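Local coordinates for UV damage endonuclease (Sulfolobus acidocaldarius, PDB 3TC3), which recognises damaged DNA and probably cleaves it in DNA repair, as a manganese-binding endonuclease built on a TIM barrel, at residues A[39-44]-A[49-54]; A[108-111]-A[115-118]; A[172-177]-A[203-208]. All coordinates share one frame; numbering follows the deposited sequence.

Contact 1: residues A[39-44]-A[49-54]; sequences KTIKLS and ERVLKV
Arg50, in the first turn of helix 48-71, reaches out over Ile41 of the incoming loop. Its CG leaves anti to the backbone N (chi1 -177°) and the chain then bends at chi2, which brings the guanidinium group flat above the CG2 methyl of Ile41. That methyl lies under one face, offset toward the rim on the NH2 side, with CG2 of Ile41 3.4 Å from NH2 of Arg50. The two side chains run past each other in opposite senses, and CD1 of Ile41 ends up 3.8 Å from CG of Arg50, so the isoleucine meets both the aliphatic stem and the flat head of the arginine.

Val51 adds a lighter touch: its CG2 is 4.1 Å from CD1 of Ile41, the two side chains crossing at about a right angle. Here the loop that follows strand 22-27, the first strand of the TIM barrel, folds back along the helix it leads into, as part of the first beta-alpha unit. Ile41 is buried here, with Leu86 of another loop also against it.

One turn further along, Val54 straddles two loop residues. Its CG2 packs on CG2 of Ile41 at 3.7 Å, while its other methyl, CG1, faces Lys39, 3.8 Å from CB and 3.7 Å from the backbone O of that residue. The lysine chain bends at chi3 and chi4 and curls past Val54; its NZ is hydrogen-bonded to Ser57 and Asn58 farther along the helix and to the carbonyl of Lys36.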
# COMPACT_ATOMS: atom_id res chain seq x y z
N LYS A 39 2.62 15.32 -4.10
CA LYS A 39 3.23 16.15 -5.17
C LYS A 39 4.63 15.57 -5.43
O LYS A 39 5.30 15.09 -4.50
CB LYS A 39 3.42 17.61 -4.73
CG LYS A 39 2.14 18.25 -4.16
CD LYS A 39 2.32 19.81 -3.93
CE LYS A 39 3.26 20.07 -2.79
NZ LYS A 39 2.93 19.35 -1.51
N THR A 40 5.06 15.60 -6.70
CA THR A 40 6.43 15.14 -6.97
C THR A 40 7.04 16.16 -7.90
O THR A 40 6.40 17.14 -8.26
CB THR A 40 6.53 13.75 -7.57
OG1 THR A 40 7.91 13.34 -7.50
CG2 THR A 40 5.93 13.63 -9.00
N ILE A 41 8.32 15.95 -8.16
CA ILE A 41 9.04 16.88 -9.03
C ILE A 41 9.73 16.08 -10.14
O ILE A 41 10.05 14.88 -10.01
CB ILE A 41 10.04 17.68 -8.18
CG1 ILE A 41 11.20 16.82 -7.72
CG2 ILE A 41 9.29 18.51 -7.10
CD1 ILE A 41 12.37 17.67 -7.24
N LYS A 42 9.96 16.78 -11.27
CA LYS A 42 10.67 16.15 -12.41
C LYS A 42 12.15 16.00 -12.12
O LYS A 42 12.74 16.82 -11.39
CB LYS A 42 10.54 17.03 -13.70
CG LYS A 42 9.06 17.37 -14.09
CD LYS A 42 8.97 18.33 -15.31
CE LYS A 42 9.18 19.78 -14.87
NZ LYS A 42 8.64 20.79 -15.83
N LEU A 43 12.74 14.97 -12.68
CA LEU A 43 14.20 14.79 -12.51
C LEU A 43 14.96 16.10 -12.82
O LEU A 43 15.89 16.52 -12.09
CB LEU A 43 14.72 13.64 -13.38
CG LEU A 43 16.21 13.37 -13.21
CD1 LEU A 43 16.63 13.18 -11.70
CD2 LEU A 43 16.67 12.23 -14.11
N SER A 44 14.51 16.76 -13.86
CA SER A 44 15.14 18.00 -14.31
C SER A 44 15.10 19.15 -13.28
O SER A 44 15.78 20.16 -13.47
CB SER A 44 14.50 18.39 -15.65
OG SER A 44 13.14 18.83 -15.46
N GLU A 49 17.04 22.31 -2.19
CA GLU A 49 15.99 23.20 -1.85
C GLU A 49 14.64 22.74 -2.32
O GLU A 49 13.73 22.80 -1.54
CB GLU A 49 16.23 24.59 -2.44
CG GLU A 49 15.61 25.67 -1.64
CD GLU A 49 16.23 27.02 -1.99
OE1 GLU A 49 17.49 27.13 -1.99
OE2 GLU A 49 15.45 27.94 -2.29
N ARG A 50 14.48 22.38 -3.60
CA ARG A 50 13.16 21.95 -4.11
C ARG A 50 12.67 20.64 -3.43
O ARG A 50 11.44 20.51 -3.12
CB ARG A 50 13.22 21.74 -5.61
CG ARG A 50 11.93 21.37 -6.28
CD ARG A 50 11.51 22.35 -7.33
NE ARG A 50 10.70 21.66 -8.33
CZ ARG A 50 9.37 21.72 -8.39
NH1 ARG A 50 8.70 22.47 -7.52
NH2 ARG A 50 8.71 21.04 -9.31
N VAL A 51 13.57 19.69 -3.22
CA VAL A 51 13.15 18.47 -2.52
C VAL A 51 12.65 18.81 -1.13
O VAL A 51 11.62 18.29 -0.73
CB VAL A 51 14.31 17.45 -2.44
CG1 VAL A 51 14.03 16.32 -1.38
CG2 VAL A 51 14.56 16.87 -3.82
N LEU A 52 13.34 19.66 -0.38
CA LEU A 52 12.91 20.00 0.98
C LEU A 52 11.59 20.76 0.95
O LEU A 52 10.74 20.51 1.78
CB LEU A 52 14.03 20.79 1.73
CG LEU A 52 15.24 19.87 1.92
CD1 LEU A 52 16.55 20.71 2.20
CD2 LEU A 52 14.99 18.77 2.97
N LYS A 53 11.41 21.65 -0.02
CA LYS A 53 10.20 22.41 -0.14
C LYS A 53 9.02 21.51 -0.44
O LYS A 53 8.00 21.69 0.18
CB LYS A 53 10.34 23.45 -1.24
CG LYS A 53 9.21 24.43 -1.37
CD LYS A 53 9.72 25.56 -2.25
CE LYS A 53 8.73 25.74 -3.40
NZ LYS A 53 7.60 26.63 -3.01
N VAL A 54 9.15 20.60 -1.39
CA VAL A 54 7.97 19.79 -1.73
C VAL A 54 7.78 18.69 -0.67
O VAL A 54 6.67 18.41 -0.36
CB VAL A 54 8.09 19.26 -3.16
CG1 VAL A 54 6.92 18.30 -3.54
CG2 VAL A 54 8.21 20.42 -4.15

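Contact 2: residues A[108-111]-A[115-118]; sequences GDFI and SIRI
Ile111 and Ile118 form the apolar centre, their side chains crossing at about a right angle. CD1 of Ile111 sits 3.9 Å from CG1 of Ile118, and CG2 of Ile111 lies equally close to that same methylene, so both branches of the helix residue close on one carbon of the strand residue. Ile118 sets out toward the helix at CB, and its CG1, beside the backbone N (chi1 -69°), meets the two methyls.

Farther out, Phe110 and Ile116 make a second apolar pair. The phenyl group swings out anti to the backbone N (chi1 -176°), and CE2 of Phe110 comes within 3.7 Å of CD1 of Ile116. CG2 of Ile111 also touches the main chain, 3.4 Å from O of Ile116.

At the polar edge the N-H of Ile116 returns to O of Ile111, five residues back and 2.9 Å away; the bond is nearly straight at hydrogen (172°) and lies in the carbonyl plane. Ser115 is in the left-handed conformation, as in a Schellman-type C-cap, and CG2 of Ile111 and CB of Ile116, 4.3 Å apart, supply its apolar contact. A water donates to O of Ile116 at 2.9 Å and, weakly, to O of Ile111, thus bridging the two carbonyls beside the direct bond.

This is an alpha-to-beta connection of the TIM barrel, in which the short turn after helix 101-113 leads into strand 117-120. Phe110 extends outward onto helix 48-71, where it rests against Leu66 and Leu70. Ile118 and Ile111 both reach Ile155, and backbone hydrogen bonds join the strand to Phe77 of strand 76-78 and to Lys158 of strand 158-162.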
# COMPACT_ATOMS: atom_id res chain seq x y z
N GLY A 108 4.59 10.54 12.91
CA GLY A 108 4.61 9.23 13.50
C GLY A 108 3.99 9.17 14.91
O GLY A 108 3.26 8.19 15.23
N ASP A 109 4.24 10.17 15.74
CA ASP A 109 3.58 10.20 17.06
C ASP A 109 2.10 10.22 16.94
O ASP A 109 1.40 9.49 17.66
CB ASP A 109 3.99 11.43 17.92
CG ASP A 109 5.44 11.38 18.31
OD1 ASP A 109 6.09 10.31 18.28
OD2 ASP A 109 5.95 12.48 18.66
N PHE A 110 1.57 10.98 15.97
CA PHE A 110 0.15 11.08 15.81
C PHE A 110 -0.43 9.74 15.38
O PHE A 110 -1.48 9.30 15.84
CB PHE A 110 -0.19 12.14 14.76
CG PHE A 110 -1.66 12.37 14.59
CD1 PHE A 110 -2.31 13.30 15.43
CD2 PHE A 110 -2.43 11.65 13.63
CE1 PHE A 110 -3.71 13.52 15.29
CE2 PHE A 110 -3.83 11.89 13.49
CZ PHE A 110 -4.46 12.85 14.33
N ILE A 111 0.31 9.05 14.50
CA ILE A 111 -0.15 7.74 14.09
C ILE A 111 -0.21 6.69 15.21
O ILE A 111 -1.19 5.93 15.32
CB ILE A 111 0.75 7.28 12.89
CG1 ILE A 111 0.48 8.16 11.66
CG2 ILE A 111 0.72 5.78 12.59
CD1 ILE A 111 1.56 7.97 10.52
N SER A 115 -3.76 4.99 16.94
CA SER A 115 -3.95 3.62 16.40
C SER A 115 -4.24 3.69 14.89
O SER A 115 -5.14 2.99 14.41
CB SER A 115 -5.11 2.95 17.12
OG SER A 115 -4.73 2.73 18.45
N ILE A 116 -3.48 4.49 14.17
CA ILE A 116 -3.72 4.55 12.73
C ILE A 116 -2.82 3.49 12.06
O ILE A 116 -1.63 3.34 12.41
CB ILE A 116 -3.51 5.94 12.16
CG1 ILE A 116 -4.55 6.90 12.78
CG2 ILE A 116 -3.51 5.95 10.63
CD1 ILE A 116 -4.31 8.33 12.46
N ARG A 117 -3.37 2.73 11.15
CA ARG A 117 -2.57 1.68 10.46
C ARG A 117 -2.07 2.28 9.17
O ARG A 117 -2.81 3.01 8.53
CB ARG A 117 -3.48 0.51 10.13
CG ARG A 117 -2.85 -0.73 9.60
CD ARG A 117 -2.73 -1.77 10.63
NE ARG A 117 -1.93 -2.91 10.20
CZ ARG A 117 -2.42 -4.11 9.87
NH1 ARG A 117 -3.73 -4.39 9.78
NH2 ARG A 117 -1.48 -5.06 9.67
N ILE A 118 -0.86 1.91 8.79
CA ILE A 118 -0.22 2.54 7.59
C ILE A 118 0.28 1.48 6.59
O ILE A 118 0.92 0.46 6.96
CB ILE A 118 1.01 3.40 8.05
CG1 ILE A 118 0.53 4.65 8.84
CG2 ILE A 118 1.85 3.87 6.88
CD1 ILE A 118 -0.45 5.57 8.06
O HOH W 1 -0.77 2.60 15.12

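Contact 3: residues A[172-177]-A[203-208]; sequences ESLNRF and VKDCLW
Leu174 and Trp208 make the close-packed part of this helix pair, a meeting of two residues whose CB atoms are directed at the partner helix. CB of Leu174 lies 3.8 Å from CZ3 of Trp208, and the leucine also places CD1 3.9 Å from CE3, so that it follows the six-membered ring with two of its carbons. The indole gets there because its CG stands anti to the backbone N (chi1 -170°), carrying the ring out from helix 203-213 to the neighbouring helix. Such a long reach fits the spacing: the axes of the two short segments come no nearer than 11.0 Å and cross at -41°, and the indole, with the leucine, bridges much of that distance.

The outer side is more polar and more exposed, and covers less surface. Asn175 brings its amide to the rim of the indole, with OD1 in the ring plane and 3.4 Å from CH2 of Trp208, and the amide plane is turned 75° from that of the ring, a placement that would suit the weakly positive C-H edge better than the pi face. Asn175 itself is exposed, and the cation-pi partner of the indole is Arg212, on the same helix as Trp208.

Toward the start of helix 203-213, Asp205 lies only loosely against the leucine, OD1 being 4.2 Å from CD1 of Leu174. Its carboxylate has stronger partners: OD2 forms a salt bridge with Lys170 at the beginning of helix 170-181 and accepts a hydrogen bond from N of Ser202. Within the TIM barrel the two helices pack side by side outside strand 192-195, where Phe177 and Cys206 both touch Ile194, while Leu174 and Phe177 reach Ile209 on helix 203-213.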
# COMPACT_ATOMS: atom_id res chain seq x y z
N GLU A 172 9.98 -20.30 -12.18
CA GLU A 172 11.30 -19.62 -12.10
C GLU A 172 11.14 -18.25 -11.47
O GLU A 172 11.98 -17.81 -10.69
CB GLU A 172 11.94 -19.46 -13.47
CG GLU A 172 12.60 -20.82 -13.89
CD GLU A 172 13.55 -20.75 -15.07
OE1 GLU A 172 14.32 -19.77 -15.17
OE2 GLU A 172 13.55 -21.76 -15.87
N SER A 173 10.04 -17.63 -11.85
CA SER A 173 9.78 -16.23 -11.38
C SER A 173 9.45 -16.20 -9.90
O SER A 173 9.87 -15.25 -9.19
CB SER A 173 8.65 -15.60 -12.19
OG SER A 173 9.08 -15.29 -13.57
N LEU A 174 8.74 -17.22 -9.39
CA LEU A 174 8.50 -17.33 -7.93
C LEU A 174 9.82 -17.58 -7.15
O LEU A 174 10.04 -16.99 -6.05
CB LEU A 174 7.46 -18.47 -7.55
CG LEU A 174 6.10 -18.19 -8.18
CD1 LEU A 174 5.22 -19.43 -7.85
CD2 LEU A 174 5.47 -16.94 -7.58
N ASN A 175 10.67 -18.47 -7.70
CA ASN A 175 11.89 -18.75 -7.00
C ASN A 175 12.87 -17.57 -7.06
O ASN A 175 13.50 -17.30 -6.02
CB ASN A 175 12.45 -20.05 -7.52
CG ASN A 175 11.73 -21.27 -6.85
OD1 ASN A 175 11.60 -21.36 -5.58
ND2 ASN A 175 11.22 -22.15 -7.67
N ARG A 176 12.86 -16.82 -8.16
CA ARG A 176 13.70 -15.58 -8.22
C ARG A 176 13.16 -14.57 -7.17
O ARG A 176 13.95 -13.90 -6.48
CB ARG A 176 13.66 -14.83 -9.56
CG ARG A 176 14.39 -15.61 -10.69
CD ARG A 176 14.69 -14.64 -11.89
NE ARG A 176 13.52 -13.84 -12.30
CZ ARG A 176 12.54 -14.29 -13.06
NH1 ARG A 176 12.59 -15.56 -13.58
NH2 ARG A 176 11.51 -13.52 -13.33
N PHE A 177 11.84 -14.52 -6.99
CA PHE A 177 11.37 -13.57 -5.97
C PHE A 177 11.90 -13.95 -4.60
O PHE A 177 12.32 -13.10 -3.82
CB PHE A 177 9.85 -13.58 -5.98
CG PHE A 177 9.25 -12.64 -4.95
CD1 PHE A 177 9.13 -13.02 -3.58
CD2 PHE A 177 8.81 -11.38 -5.36
CE1 PHE A 177 8.65 -12.10 -2.69
CE2 PHE A 177 8.34 -10.45 -4.41
CZ PHE A 177 8.22 -10.83 -3.06
N VAL A 203 -3.72 -15.42 -5.87
CA VAL A 203 -3.66 -15.72 -4.43
C VAL A 203 -2.88 -17.02 -4.16
O VAL A 203 -2.00 -17.07 -3.27
CB VAL A 203 -5.03 -15.73 -3.83
CG1 VAL A 203 -4.97 -16.16 -2.34
CG2 VAL A 203 -5.59 -14.28 -3.89
N LYS A 204 -3.19 -18.08 -4.91
CA LYS A 204 -2.48 -19.35 -4.74
C LYS A 204 -0.97 -19.16 -4.85
O LYS A 204 -0.17 -19.72 -4.04
CB LYS A 204 -2.95 -20.34 -5.82
CG LYS A 204 -2.27 -21.73 -5.74
CD LYS A 204 -2.99 -22.61 -6.77
CE LYS A 204 -2.18 -23.84 -6.97
NZ LYS A 204 -2.59 -24.66 -8.13
N ASP A 205 -0.55 -18.38 -5.84
CA ASP A 205 0.90 -18.17 -6.06
C ASP A 205 1.53 -17.39 -4.90
O ASP A 205 2.59 -17.71 -4.38
CB ASP A 205 1.08 -17.38 -7.35
CG ASP A 205 0.77 -18.18 -8.59
OD1 ASP A 205 1.06 -19.40 -8.67
OD2 ASP A 205 0.19 -17.59 -9.48
N CYS A 206 0.79 -16.38 -4.43
CA CYS A 206 1.29 -15.60 -3.26
C CYS A 206 1.35 -16.45 -2.00
O CYS A 206 2.33 -16.34 -1.23
CB CYS A 206 0.40 -14.36 -3.00
SG CYS A 206 0.50 -13.15 -4.35
N LEU A 207 0.42 -17.37 -1.86
CA LEU A 207 0.42 -18.25 -0.66
C LEU A 207 1.67 -19.19 -0.76
O LEU A 207 2.27 -19.52 0.27
CB LEU A 207 -0.85 -19.07 -0.65
CG LEU A 207 -2.09 -18.25 -0.27
CD1 LEU A 207 -3.37 -19.13 -0.35
CD2 LEU A 207 -1.95 -17.68 1.13
N TRP A 208 2.06 -19.57 -2.00
CA TRP A 208 3.24 -20.47 -2.16
C TRP A 208 4.46 -19.73 -1.69
O TRP A 208 5.35 -20.31 -1.02
CB TRP A 208 3.29 -20.87 -3.62
CG TRP A 208 4.27 -21.98 -3.90
CD1 TRP A 208 4.02 -23.35 -3.89
CD2 TRP A 208 5.69 -21.84 -4.21
NE1 TRP A 208 5.16 -24.04 -4.21
CE2 TRP A 208 6.18 -23.21 -4.44
CE3 TRP A 208 6.58 -20.74 -4.39
CZ2 TRP A 208 7.54 -23.47 -4.74
CZ3 TRP A 208 7.94 -21.04 -4.75
CH2 TRP A 208 8.36 -22.35 -4.93

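From the N terminus the three contacts follow in series, and none nests within or crosses another. Contact 1 comes first, folding the last part of the long loop after strand 22-27 back onto the start of helix 48-71. Contact 2 closes the tight turn from helix 101-113 into strand 117-120, and helix 48-71 links the two regions, since its later turns pack against Phe110. Contact 3 spans more chain: it joins helix 170-181 to helix 203-213 across the intervening strand 192-195. It lies on the other side of the chain's centre from contact 2, their centres about 31 Å apart. Together they tie loop to helix, helix to strand and helix to helix round one barrel.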